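Local coordinates for protein CalS10 (Micromonospora echinospora, PDB 6UK5) that binds S-adenosylmethionine and, as an amino pentose methyltransferase of calicheamicin biosynthesis, probably transfers its methyl group to a sugar, at residues A41-D46 and G239-R244; E70-R75 and A117-F122; L91-H94 and V99-H102; L151-W156 and E221-A226. All blocks are in the same frame, centred on the assembly; numbering follows the deposited sequence.

Contact 1 of 4, residues A41-D46 and G239-R244. With ACT (acetate ion), chain E.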
loop_
_atom_site.group_PDB
_atom_site.type_symbol
_atom_site.label_atom_id
_atom_site.label_comp_id
_atom_site.label_asym_id
_atom_site.label_seq_id
_atom_site.Cartn_x
_atom_site.Cartn_y
_atom_site.Cartn_z
ATOM N N ALA A 41 27.561 -0.679 -5.118
ATOM C CA ALA A 41 28.449 -0.759 -6.274
ATOM C C ALA A 41 29.754 -0.018 -6.011
ATOM O O ALA A 41 30.835 -0.494 -6.380
ATOM C CB ALA A 41 27.753 -0.196 -7.512
ATOM N N ALA A 42 29.673 1.152 -5.374
ATOM C CA ALA A 42 30.876 1.919 -5.067
ATOM C C ALA A 42 31.808 1.135 -4.151
ATOM O O ALA A 42 33.015 1.042 -4.405
ATOM C CB ALA A 42 30.491 3.254 -4.428
ATOM N N ASP A 43 31.265 0.572 -3.068
ATOM C CA ASP A 43 32.083 -0.236 -2.169
ATOM C C ASP A 43 32.678 -1.432 -2.901
ATOM O O ASP A 43 33.868 -1.736 -2.750
ATOM C CB ASP A 43 31.245 -0.702 -0.979
ATOM C CG ASP A 43 32.014 -1.613 -0.046
ATOM O OD1 ASP A 43 33.262 -1.584 -0.074
ATOM O OD2 ASP A 43 31.369 -2.368 0.709
ATOM N N VAL A 44 31.863 -2.121 -3.702
ATOM C CA VAL A 44 32.364 -3.252 -4.476
ATOM C C VAL A 44 33.494 -2.799 -5.390
ATOM O O VAL A 44 34.517 -3.483 -5.527
ATOM C CB VAL A 44 31.218 -3.904 -5.273
ATOM C CG1 VAL A 44 31.762 -4.925 -6.264
ATOM C CG2 VAL A 44 30.211 -4.546 -4.334
ATOM N N ALA A 45 33.329 -1.638 -6.029
ATOM C CA ALA A 45 34.359 -1.138 -6.933
ATOM C C ALA A 45 35.663 -0.864 -6.195
ATOM O O ALA A 45 36.747 -1.190 -6.691
ATOM C CB ALA A 45 33.862 0.127 -7.633
ATOM N N ASP A 46 35.581 -0.267 -5.003
ATOM C CA ASP A 46 36.788 -0.007 -4.226
ATOM C C ASP A 46 37.553 -1.294 -3.934
ATOM O O ASP A 46 38.786 -1.322 -4.007
ATOM C CB ASP A 46 36.435 0.707 -2.922
ATOM C CG ASP A 46 35.963 2.129 -3.145
ATOM O OD1 ASP A 46 36.103 2.635 -4.278
ATOM O OD2 ASP A 46 35.459 2.745 -2.182
ATOM N N GLY A 239 29.440 -9.061 7.338
ATOM C CA GLY A 239 28.557 -7.918 7.441
ATOM C C GLY A 239 28.294 -7.224 6.126
ATOM O O GLY A 239 27.311 -7.514 5.434
ATOM N N TRP A 240 29.176 -6.285 5.787
ATOM C CA TRP A 240 29.039 -5.486 4.576
ATOM C C TRP A 240 27.836 -4.568 4.753
ATOM O O TRP A 240 27.255 -4.512 5.841
ATOM C CB TRP A 240 28.906 -6.395 3.355
ATOM C CG TRP A 240 29.242 -5.721 2.068
ATOM C CD1 TRP A 240 30.407 -5.080 1.762
ATOM C CD2 TRP A 240 28.417 -5.632 0.902
ATOM N NE1 TRP A 240 30.355 -4.589 0.481
ATOM C CE2 TRP A 240 29.144 -4.915 -0.070
ATOM C CE3 TRP A 240 27.134 -6.086 0.585
ATOM C CZ2 TRP A 240 28.630 -4.642 -1.335
ATOM C CZ3 TRP A 240 26.624 -5.814 -0.672
ATOM C CH2 TRP A 240 27.371 -5.099 -1.617
ATOM N N LEU A 241 27.452 -3.841 3.706
ATOM C CA LEU A 241 26.416 -2.827 3.858
ATOM C C LEU A 241 25.015 -3.419 3.891
ATOM O O LEU A 241 24.074 -2.726 4.292
ATOM C CB LEU A 241 26.499 -1.809 2.721
ATOM C CG LEU A 241 27.896 -1.446 2.212
ATOM C CD1 LEU A 241 27.774 -0.401 1.106
ATOM C CD2 LEU A 241 28.833 -0.992 3.317
ATOM N N THR A 242 24.857 -4.676 3.485
ATOM C CA THR A 242 23.551 -5.316 3.449
ATOM C C THR A 242 23.253 -6.110 4.712
ATOM O O THR A 242 22.082 -6.250 5.084
ATOM C CB THR A 242 23.463 -6.251 2.236
ATOM O OG1 THR A 242 24.450 -7.284 2.349
ATOM C CG2 THR A 242 23.709 -5.480 0.942
ATOM N N GLY A 243 24.286 -6.633 5.373
ATOM C CA GLY A 243 24.142 -7.551 6.482
ATOM C C GLY A 243 24.542 -8.972 6.149
ATOM O O GLY A 243 24.872 -9.743 7.060
ATOM N N ARG A 244 24.526 -9.333 4.868
ATOM C CA ARG A 244 24.804 -10.685 4.411
ATOM C C ARG A 244 26.270 -10.933 4.086
ATOM O O ARG A 244 26.605 -12.027 3.620
ATOM C CB ARG A 244 23.970 -10.989 3.163
ATOM C CG ARG A 244 22.475 -10.811 3.340
ATOM C CD ARG A 244 21.762 -10.975 2.008
ATOM N NE ARG A 244 21.822 -9.759 1.200
ATOM C CZ ARG A 244 20.935 -8.768 1.269
ATOM N NH1 ARG A 244 19.908 -8.842 2.108
ATOM N NH2 ARG A 244 21.072 -7.700 0.497
HETATM C C ACT E . 18.389 -5.492 1.023
HETATM O O ACT E . 19.478 -5.116 0.516
HETATM O OXT ACT E . 18.191 -6.608 1.569
HETATM C CH3 ACT E . 17.205 -4.507 0.978
#

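Contact 2 of 4, residues E70-R75 and A117-F122. With SAM (S-adenosylmethionine), chain D.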
loop_
_atom_site.group_PDB
_atom_site.type_symbol
_atom_site.label_atom_id
_atom_site.label_comp_id
_atom_site.label_asym_id
_atom_site.label_seq_id
_atom_site.Cartn_x
_atom_site.Cartn_y
_atom_site.Cartn_z
ATOM N N GLU A 70 24.866 0.634 -13.342
ATOM C CA GLU A 70 24.852 2.074 -13.569
ATOM C C GLU A 70 26.019 2.763 -12.873
ATOM O O GLU A 70 26.671 3.637 -13.455
ATOM C CB GLU A 70 23.528 2.669 -13.085
ATOM C CG GLU A 70 23.400 4.159 -13.359
ATOM C CD GLU A 70 21.980 4.662 -13.231
ATOM O OE1 GLU A 70 21.572 5.004 -12.103
ATOM O OE2 GLU A 70 21.268 4.710 -14.256
ATOM N N THR A 71 26.301 2.381 -11.627
ATOM C CA THR A 71 27.406 2.997 -10.902
ATOM C C THR A 71 28.744 2.364 -11.268
ATOM O O THR A 71 29.774 3.045 -11.227
ATOM C CB THR A 71 27.161 2.910 -9.396
ATOM O OG1 THR A 71 25.976 3.644 -9.064
ATOM C CG2 THR A 71 28.333 3.507 -8.631
ATOM N N PHE A 72 28.759 1.073 -11.612
ATOM C CA PHE A 72 30.005 0.450 -12.046
ATOM C C PHE A 72 30.551 1.132 -13.296
ATOM O O PHE A 72 31.771 1.264 -13.457
ATOM C CB PHE A 72 29.794 -1.044 -12.307
ATOM C CG PHE A 72 29.799 -1.895 -11.061
ATOM C CD1 PHE A 72 28.817 -2.850 -10.857
ATOM C CD2 PHE A 72 30.794 -1.751 -10.105
ATOM C CE1 PHE A 72 28.821 -3.638 -9.718
ATOM C CE2 PHE A 72 30.802 -2.534 -8.966
ATOM C CZ PHE A 72 29.815 -3.479 -8.773
ATOM N N ALA A 73 29.661 1.567 -14.196
ATOM C CA ALA A 73 30.111 2.188 -15.439
ATOM C C ALA A 73 30.880 3.477 -15.179
ATOM O O ALA A 73 31.828 3.793 -15.906
ATOM C CB ALA A 73 28.915 2.464 -16.354
ATOM N N THR A 74 30.494 4.229 -14.145
ATOM C CA THR A 74 31.223 5.433 -13.768
ATOM C C THR A 74 32.595 5.127 -13.181
ATOM O O THR A 74 33.395 6.051 -13.006
ATOM C CB THR A 74 30.426 6.248 -12.744
ATOM O OG1 THR A 74 30.589 5.671 -11.442
ATOM C CG2 THR A 74 28.942 6.272 -13.101
ATOM N N ARG A 75 32.881 3.860 -12.881
ATOM C CA ARG A 75 34.093 3.466 -12.178
ATOM C C ARG A 75 35.013 2.569 -12.994
ATOM O O ARG A 75 36.209 2.508 -12.689
ATOM C CB ARG A 75 33.719 2.752 -10.867
ATOM C CG ARG A 75 32.888 3.620 -9.918
ATOM C CD ARG A 75 33.699 4.741 -9.282
ATOM N NE ARG A 75 34.904 4.240 -8.627
ATOM C CZ ARG A 75 34.942 3.790 -7.375
ATOM N NH1 ARG A 75 33.844 3.780 -6.627
ATOM N NH2 ARG A 75 36.080 3.349 -6.865
ATOM N N ALA A 117 36.853 -8.554 -13.527
ATOM C CA ALA A 117 36.017 -8.774 -12.359
ATOM C C ALA A 117 34.634 -9.215 -12.811
ATOM O O ALA A 117 34.125 -8.736 -13.826
ATOM C CB ALA A 117 35.918 -7.505 -11.504
ATOM N N VAL A 118 34.037 -10.132 -12.054
ATOM C CA VAL A 118 32.678 -10.600 -12.293
ATOM C C VAL A 118 31.925 -10.536 -10.973
ATOM O O VAL A 118 32.380 -11.099 -9.972
ATOM C CB VAL A 118 32.655 -12.035 -12.856
ATOM C CG1 VAL A 118 31.221 -12.523 -12.997
ATOM C CG2 VAL A 118 33.403 -12.108 -14.182
ATOM N N THR A 119 30.786 -9.852 -10.966
ATOM C CA THR A 119 30.004 -9.676 -9.753
ATOM C C THR A 119 28.663 -10.388 -9.874
ATOM O O THR A 119 28.124 -10.561 -10.972
ATOM C CB THR A 119 29.763 -8.193 -9.440
ATOM O OG1 THR A 119 28.849 -7.638 -10.394
ATOM C CG2 THR A 119 31.068 -7.411 -9.481
ATOM N N CYS A 120 28.137 -10.804 -8.721
ATOM C CA CYS A 120 26.866 -11.525 -8.619
ATOM C C CYS A 120 26.271 -11.118 -7.269
ATOM O O CYS A 120 26.581 -11.721 -6.240
ATOM C CB CYS A 120 27.059 -13.031 -8.723
ATOM S SG CYS A 120 25.532 -13.987 -8.952
ATOM N N LEU A 121 25.425 -10.091 -7.287
ATOM C CA LEU A 121 25.060 -9.374 -6.077
ATOM C C LEU A 121 23.566 -9.481 -5.794
ATOM O O LEU A 121 22.765 -9.851 -6.656
ATOM C CB LEU A 121 25.458 -7.892 -6.186
ATOM C CG LEU A 121 26.856 -7.626 -6.753
ATOM C CD1 LEU A 121 27.017 -6.160 -7.137
ATOM C CD2 LEU A 121 27.945 -8.056 -5.780
ATOM N N PHE A 122 23.212 -9.136 -4.554
ATOM C CA PHE A 122 21.831 -9.168 -4.070
ATOM C C PHE A 122 21.242 -10.576 -4.172
ATOM O O PHE A 122 20.108 -10.769 -4.615
ATOM C CB PHE A 122 20.963 -8.149 -4.821
ATOM C CG PHE A 122 19.738 -7.684 -4.057
ATOM C CD1 PHE A 122 19.624 -7.870 -2.687
ATOM C CD2 PHE A 122 18.704 -7.046 -4.721
ATOM C CE1 PHE A 122 18.510 -7.437 -2.002
ATOM C CE2 PHE A 122 17.582 -6.612 -4.038
ATOM C CZ PHE A 122 17.486 -6.810 -2.675
HETATM N N SAM D . 22.058 -7.383 -9.444
HETATM C CA SAM D . 20.633 -7.351 -9.370
HETATM C C SAM D . 20.116 -6.177 -8.482
HETATM O O SAM D . 20.666 -5.990 -7.369
HETATM O OXT SAM D . 19.173 -5.511 -8.954
HETATM C CB SAM D . 20.107 -8.688 -8.829
HETATM C CG SAM D . 18.650 -8.815 -9.238
HETATM S SD SAM D . 17.953 -10.061 -8.132
HETATM C CE SAM D . 16.215 -9.667 -8.246
HETATM C "C5'" SAM D . 18.003 -11.661 -9.029
HETATM C "C4'" SAM D . 18.161 -11.642 -10.554
HETATM O "O4'" SAM D . 18.771 -12.878 -10.968
HETATM C "C3'" SAM D . 16.847 -11.520 -11.330
HETATM O "O3'" SAM D . 16.759 -10.256 -11.982
HETATM C "C2'" SAM D . 16.894 -12.662 -12.365
HETATM O "O2'" SAM D . 16.591 -12.201 -13.677
HETATM C "C1'" SAM D . 18.336 -13.163 -12.276
HETATM N N9 SAM D . 18.495 -14.594 -12.505
HETATM C C8 SAM D . 17.923 -15.623 -11.801
HETATM N N7 SAM D . 18.313 -16.814 -12.183
HETATM C C5 SAM D . 19.210 -16.555 -13.205
HETATM C C6 SAM D . 19.998 -17.395 -14.016
HETATM N N6 SAM D . 19.967 -18.729 -13.954
HETATM N N1 SAM D . 20.820 -16.811 -14.914
HETATM C C2 SAM D . 20.840 -15.478 -14.996
HETATM N N3 SAM D . 20.136 -14.585 -14.297
HETATM C C4 SAM D . 19.337 -15.191 -13.413
#

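Contact 3 of 4, residues L91-H94 and V99-H102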
loop_
_atom_site.group_PDB
_atom_site.type_symbol
_atom_site.label_atom_id
_atom_site.label_comp_id
_atom_site.label_asym_id
_atom_site.label_seq_id
_atom_site.Cartn_x
_atom_site.Cartn_y
_atom_site.Cartn_z
ATOM N N LEU A 91 14.578 -3.046 -19.171
ATOM C CA LEU A 91 14.853 -1.816 -18.437
ATOM C C LEU A 91 16.351 -1.614 -18.263
ATOM O O LEU A 91 16.824 -0.474 -18.227
ATOM C CB LEU A 91 14.117 -1.813 -17.095
ATOM C CG LEU A 91 12.587 -1.666 -17.184
ATOM C CD1 LEU A 91 11.895 -2.750 -18.002
ATOM C CD2 LEU A 91 11.969 -1.581 -15.787
ATOM N N ALA A 92 17.112 -2.707 -18.143
ATOM C CA ALA A 92 18.560 -2.587 -18.029
ATOM C C ALA A 92 19.134 -1.837 -19.225
ATOM O O ALA A 92 19.903 -0.883 -19.063
ATOM C CB ALA A 92 19.192 -3.976 -17.911
ATOM N N ARG A 93 18.770 -2.255 -20.441
ATOM C CA ARG A 93 19.212 -1.534 -21.631
ATOM C C ARG A 93 18.705 -0.098 -21.616
ATOM O O ARG A 93 19.449 0.836 -21.936
ATOM C CB ARG A 93 18.750 -2.256 -22.897
ATOM C CG ARG A 93 19.426 -3.601 -23.089
ATOM C CD ARG A 93 20.081 -3.708 -24.456
ATOM N NE ARG A 93 20.689 -5.018 -24.672
ATOM C CZ ARG A 93 20.013 -6.152 -24.820
ATOM N NH1 ARG A 93 18.688 -6.155 -24.782
ATOM N NH2 ARG A 93 20.669 -7.289 -25.010
ATOM N N HIS A 94 17.436 0.091 -21.252
ATOM C CA HIS A 94 16.865 1.430 -21.177
ATOM C C HIS A 94 17.745 2.345 -20.332
ATOM O O HIS A 94 18.128 3.437 -20.766
ATOM C CB HIS A 94 15.450 1.340 -20.604
ATOM C CG HIS A 94 14.598 2.539 -20.883
ATOM N ND1 HIS A 94 15.114 3.810 -21.019
ATOM C CD2 HIS A 94 13.262 2.652 -21.067
ATOM C CE1 HIS A 94 14.128 4.656 -21.265
ATOM N NE2 HIS A 94 12.996 3.979 -21.299
ATOM N N VAL A 99 25.762 0.096 -23.350
ATOM C CA VAL A 99 26.401 -0.952 -22.560
ATOM C C VAL A 99 25.993 -2.289 -23.159
ATOM O O VAL A 99 24.796 -2.584 -23.267
ATOM C CB VAL A 99 26.006 -0.867 -21.077
ATOM C CG1 VAL A 99 26.736 -1.929 -20.264
ATOM C CG2 VAL A 99 26.287 0.525 -20.543
ATOM N N ARG A 100 26.980 -3.098 -23.541
ATOM C CA ARG A 100 26.690 -4.425 -24.070
ATOM C C ARG A 100 26.074 -5.274 -22.965
ATOM O O ARG A 100 26.728 -5.581 -21.963
ATOM C CB ARG A 100 27.953 -5.083 -24.620
ATOM C CG ARG A 100 27.676 -6.413 -25.323
ATOM C CD ARG A 100 26.840 -6.225 -26.591
ATOM N NE ARG A 100 26.442 -7.497 -27.197
ATOM C CZ ARG A 100 25.198 -7.979 -27.194
ATOM N NH1 ARG A 100 24.205 -7.305 -26.626
ATOM N NH2 ARG A 100 24.942 -9.144 -27.772
ATOM N N LEU A 101 24.812 -5.645 -23.151
ATOM C CA LEU A 101 24.079 -6.502 -22.234
ATOM C C LEU A 101 23.719 -7.789 -22.960
ATOM O O LEU A 101 23.358 -7.766 -24.141
ATOM C CB LEU A 101 22.814 -5.808 -21.724
ATOM C CG LEU A 101 23.039 -4.482 -20.996
ATOM C CD1 LEU A 101 21.740 -3.946 -20.423
ATOM C CD2 LEU A 101 24.064 -4.637 -19.882
ATOM N N HIS A 102 23.809 -8.906 -22.247
ATOM C CA HIS A 102 23.595 -10.223 -22.824
ATOM C C HIS A 102 22.452 -10.933 -22.119
ATOM O O HIS A 102 22.358 -10.911 -20.888
ATOM C CB HIS A 102 24.862 -11.077 -22.723
ATOM C CG HIS A 102 26.086 -10.404 -23.257
ATOM N ND1 HIS A 102 26.549 -10.609 -24.539
ATOM C CD2 HIS A 102 26.941 -9.525 -22.684
ATOM C CE1 HIS A 102 27.638 -9.886 -24.731
ATOM N NE2 HIS A 102 27.898 -9.221 -23.620
#

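Contact 4 of 4, residues L151-W156 and E221-A226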
loop_
_atom_site.group_PDB
_atom_site.type_symbol
_atom_site.label_atom_id
_atom_site.label_comp_id
_atom_site.label_asym_id
_atom_site.label_seq_id
_atom_site.Cartn_x
_atom_site.Cartn_y
_atom_site.Cartn_z
ATOM N N LEU A 151 36.255 -12.311 -8.382
ATOM C CA LEU A 151 34.854 -12.698 -8.301
ATOM C C LEU A 151 34.316 -12.247 -6.953
ATOM O O LEU A 151 34.934 -12.512 -5.916
ATOM C CB LEU A 151 34.694 -14.208 -8.484
ATOM C CG LEU A 151 33.330 -14.699 -8.967
ATOM C CD1 LEU A 151 33.503 -15.958 -9.795
ATOM C CD2 LEU A 151 32.412 -14.975 -7.792
ATOM N N VAL A 152 33.184 -11.553 -6.964
ATOM C CA VAL A 152 32.558 -11.059 -5.743
ATOM C C VAL A 152 31.101 -11.492 -5.752
ATOM O O VAL A 152 30.404 -11.329 -6.760
ATOM C CB VAL A 152 32.686 -9.529 -5.596
ATOM C CG1 VAL A 152 34.086 -9.080 -5.991
ATOM C CG2 VAL A 152 31.630 -8.803 -6.406
ATOM N N LEU A 153 30.647 -12.048 -4.632
ATOM C CA LEU A 153 29.365 -12.734 -4.565
ATOM C C LEU A 153 28.702 -12.428 -3.236
ATOM O O LEU A 153 29.273 -12.705 -2.177
ATOM C CB LEU A 153 29.564 -14.241 -4.740
ATOM C CG LEU A 153 28.327 -15.121 -4.895
ATOM C CD1 LEU A 153 28.615 -16.207 -5.915
ATOM C CD2 LEU A 153 27.931 -15.732 -3.566
ATOM N N GLU A 154 27.500 -11.853 -3.292
ATOM C CA GLU A 154 26.720 -11.597 -2.091
ATOM C C GLU A 154 25.809 -12.791 -1.842
ATOM O O GLU A 154 24.842 -12.984 -2.597
ATOM C CB GLU A 154 25.901 -10.322 -2.244
ATOM C CG GLU A 154 25.178 -9.896 -0.972
ATOM C CD GLU A 154 24.260 -8.714 -1.191
ATOM O OE1 GLU A 154 24.296 -8.128 -2.293
ATOM O OE2 GLU A 154 23.495 -8.376 -0.264
ATOM N N PRO A 155 26.060 -13.608 -0.821
ATOM C CA PRO A 155 25.229 -14.790 -0.592
ATOM C C PRO A 155 24.004 -14.484 0.258
ATOM O O PRO A 155 23.949 -13.503 1.002
ATOM C CB PRO A 155 26.183 -15.731 0.155
ATOM C CG PRO A 155 26.994 -14.798 0.987
ATOM C CD PRO A 155 27.169 -13.536 0.151
ATOM N N TRP A 156 23.010 -15.355 0.127
ATOM C CA TRP A 156 21.865 -15.337 1.024
ATOM C C TRP A 156 22.182 -16.060 2.325
ATOM O O TRP A 156 22.753 -17.156 2.319
ATOM C CB TRP A 156 20.660 -15.988 0.339
ATOM C CG TRP A 156 19.454 -16.171 1.218
ATOM C CD1 TRP A 156 18.847 -17.356 1.525
ATOM C CD2 TRP A 156 18.712 -15.153 1.904
ATOM N NE1 TRP A 156 17.775 -17.139 2.355
ATOM C CE2 TRP A 156 17.670 -15.795 2.603
ATOM C CE3 TRP A 156 18.826 -13.761 1.994
ATOM C CZ2 TRP A 156 16.748 -15.095 3.383
ATOM C CZ3 TRP A 156 17.908 -13.068 2.770
ATOM C CH2 TRP A 156 16.885 -13.736 3.454
ATOM N N GLU A 221 30.709 -24.060 3.572
ATOM C CA GLU A 221 31.437 -25.216 3.058
ATOM C C GLU A 221 31.145 -25.446 1.580
ATOM O O GLU A 221 32.024 -25.868 0.820
ATOM C CB GLU A 221 31.057 -26.456 3.872
ATOM C CG GLU A 221 31.993 -27.635 3.707
ATOM C CD GLU A 221 31.840 -28.650 4.816
ATOM O OE1 GLU A 221 30.696 -29.097 5.059
ATOM O OE2 GLU A 221 32.866 -28.985 5.447
ATOM N N GLU A 222 29.911 -25.176 1.156
ATOM C CA GLU A 222 29.534 -25.408 -0.234
ATOM C C GLU A 222 30.138 -24.349 -1.149
ATOM O O GLU A 222 30.699 -24.672 -2.202
ATOM C CB GLU A 222 28.012 -25.444 -0.347
ATOM C CG GLU A 222 27.454 -26.863 -0.381
ATOM C CD GLU A 222 26.063 -26.958 0.218
ATOM O OE1 GLU A 222 25.427 -25.904 0.428
ATOM O OE2 GLU A 222 25.614 -28.090 0.497
ATOM N N TYR A 223 30.030 -23.075 -0.763
ATOM C CA TYR A 223 30.688 -22.019 -1.526
ATOM C C TYR A 223 32.186 -22.278 -1.635
ATOM O O TYR A 223 32.750 -22.276 -2.735
ATOM C CB TYR A 223 30.442 -20.652 -0.879
ATOM C CG TYR A 223 29.019 -20.138 -0.935
ATOM C CD1 TYR A 223 28.431 -19.802 -2.147
ATOM C CD2 TYR A 223 28.282 -19.944 0.226
ATOM C CE1 TYR A 223 27.138 -19.314 -2.205
ATOM C CE2 TYR A 223 26.988 -19.456 0.178
ATOM C CZ TYR A 223 26.422 -19.140 -1.040
ATOM O OH TYR A 223 25.135 -18.654 -1.093
ATOM N N ASP A 224 32.852 -22.485 -0.496
ATOM C CA ASP A 224 34.296 -22.698 -0.511
ATOM C C ASP A 224 34.679 -23.834 -1.451
ATOM O O ASP A 224 35.704 -23.765 -2.139
ATOM C CB ASP A 224 34.799 -22.991 0.904
ATOM C CG ASP A 224 34.862 -21.753 1.767
ATOM O OD1 ASP A 224 34.895 -20.637 1.204
ATOM O OD2 ASP A 224 34.889 -21.903 3.007
ATOM N N ALA A 225 33.862 -24.890 -1.496
ATOM C CA ALA A 225 34.139 -26.007 -2.392
ATOM C C ALA A 225 33.879 -25.631 -3.846
ATOM O O ALA A 225 34.595 -26.081 -4.748
ATOM C CB ALA A 225 33.301 -27.222 -1.994
ATOM N N ALA A 226 32.851 -24.816 -4.097
ATOM C CA ALA A 226 32.544 -24.430 -5.470
ATOM C C ALA A 226 33.619 -23.514 -6.045
ATOM O O ALA A 226 33.999 -23.654 -7.213
ATOM C CB ALA A 226 31.175 -23.753 -5.527
#

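Contact 1 of 4, residues A41-D46 and G239-R244
W240 lays its indole against helix 37-51, and two adjoining helical side chains meet it. V44 CG2 comes to 3.4 Å from W240 CZ2, and with V44 itself buried this is the close-packed end of the contact. On the pyrrole side D43 OD2 lies 2.5 Å from W240 NE1. The carboxylate and ring planes differ by 32°. D43 reaches the indole because its CG stands anti to the backbone N (chi1 177°), while its OD1 is bound in a salt bridge to R47. The indole belongs to the loop between strands 232-237 and 246-251, the antiparallel pair that completes the seven-stranded sheet of a class I methyltransferase, so the contact ties this hairpin to a helix preceding the first parallel strand of that sheet. An alanine here removes the indole, which would probably open a gap beside V44 CG2 and leave D43 OD2 without its neighbour on the loop. Packing is looser toward solvent: exposed L241 holds its CG 4.2 Å above one face of the W240 ring, offset to the rim, and its CD2 is 3.9 Å from D43 OD2. Farther along the loop, R244 turns its guanidinium edge to an acetate ion, probably from the crystallisation liquor, with R244 NH1 bonding to acetate OXT at 2.9 Å; K35 is a second donor to this anion, and R244 NE forms a salt bridge with E154.

Contact 2 of 4, residues E70-R75 and A117-F122
F72 reaches from helix 67-73 to strand 115-120, meeting T119 and L121, which approach from the opposite direction. Its CB and CG carry the ring across without meeting the strand, and CD1 is still short of it. A chi1 of -80° sets CG anti to the carbonyl carbon and sends the ring toward the strand. Contact begins at CE1: T119 OG1 is 4.1 Å away, obliquely placed, and L121 CD1 is 4.0 Å away at the ring edge, close to its plane. CZ, the tip, has T119 CG2 at 4.2 Å as its neighbour on the strand and V44 of helix 37-51 as another; CE2 lies by the carbonyl oxygen of A41. All three residues of the contact are buried, and the spacing of F72 from L121 CD1 and T119 CG2 is that of ordinary apolar packing. This is helix-on-sheet packing in the Rossmann-like methyltransferase domain, where helix 67-73 follows strand 57-61 after a stretch that fits the glycine-rich signature of such folds, and L58 of that strand also touches F72. The T119 hydroxyl is not spent on the ring, since OG1 is hydrogen-bonded to D60 OD1. Beyond the strand end the chain enters the cofactor pocket, to which both L121 and F122 belong. L121 O stands 3.6 Å from CB of S-adenosylmethionine, and F122 CB is 3.4 Å from the cofactor's O. That carboxylate oxygen lies near the plane of the F122 ring, at its edge, while K35 makes a cation-pi contact with the ring.

Contact 3 of 4, residues L91-H94 and V99-H102
The guanidinium of R93 has L101 O near its edge, tilted 21° out of its plane, and the guanidinium of R100 has R93 NH2 at its own edge, near its plane. Over one face of the R100 group, 3.8 Å above the plane and offset toward the rim, sits H102 ND1, whose partner nitrogen NE2 is hydrogen-bonded to E80. The bond from R93 NH2 to L101 O is 2.9 Å long with an angle of 147° at the hydrogen, and the donor stands well above the carbonyl plane, so it does not use a lone pair direction. Both residues belong to a beta-alpha-beta crossover, in which helix 86-95 connects strand 78-83 to the parallel edge strand 101-103, the unit whose first strand ends in the acidic residue typical of these methyltransferases; here E83 binds S-adenosylmethionine. Nearer the helix backbone the packing is apolar: L101 CD1 rests against the helix, 3.6 Å from A92 CB and 3.5 Å from R93 CG. The R93 chain bends at chi2 (-126°), which brings NE alongside L101 CB. R93 NH2 and R100 NH1 are 3.9 Å apart, a pairing of like charges that is likely to be somewhat unfavourable, although the side chain of R100 also touches acidic E80.

Contact 4 of 4, residues L151-W156 and E221-A226
At the end of strand 149-153, the last of the parallel strands in the seven-stranded sheet, L153 and P155 receive the ring of Y223 from helix 220-229. The evidence lies in three approaches of one side chain. Y223 CE1 comes to 3.9 Å from L153 CD2, the two side chains crossing at about a right angle. Farther out, P155 CB is 3.6 Å from Y223 CZ and 3.3 Å from Y223 OH. Neither neighbour lies squarely over a ring face or at an edge; both are oblique. The helix delivers the phenol with chi1 at -68°, CG anti to the carbonyl carbon. Y223, L153 and P155 are all buried, so the phenol oxygen needs a polar mate, and N126 ND2 supplies it. The same asparagine uses OD1 to take the backbone N-H of W156, which joins the turn after the strand to the tyrosine through one amide. A phenylalanine in its place removes the hydroxyl, which would probably leave N126 ND2 without this partner and a small gap beside P155 CB. The ring of F247, on strand 246-251, also meets Y223, with planes at about 45°, and touches P155. E154 points the opposite way from its flanking residues, into a salt bridge with R244. Helix 220-229 leads into strand 232-237, which pairs with 246-251, and its packing on the fifth parallel strand is the arrangement found at the C-terminal part of class I methyltransferase folds.

From the N terminus, helix 37-51 opens contact 1, which waits for residues 239-244 and so encloses the other three. Contact 2 opens next, on helix 67-73, and closes on strand 115-120; within it contact 3 closes the short turn from helix 86-95 to strand 101-103. After contact 2 has closed, contact 4 runs from strand 149-153 to helix 220-229, its loop containing the four antiparallel strands between residues 165 and 216. None of the loops cross. Contacts 2, 3 and 4 all reach the seven-stranded sheet. Strands 115-120 and 149-153 are neighbours in it, whereas contacts 3 and 4 lie about 26 Å apart, centre to centre. A D46-R75 salt bridge joins contacts 1 and 2; one between R244 and E154 joins contacts 1 and 4.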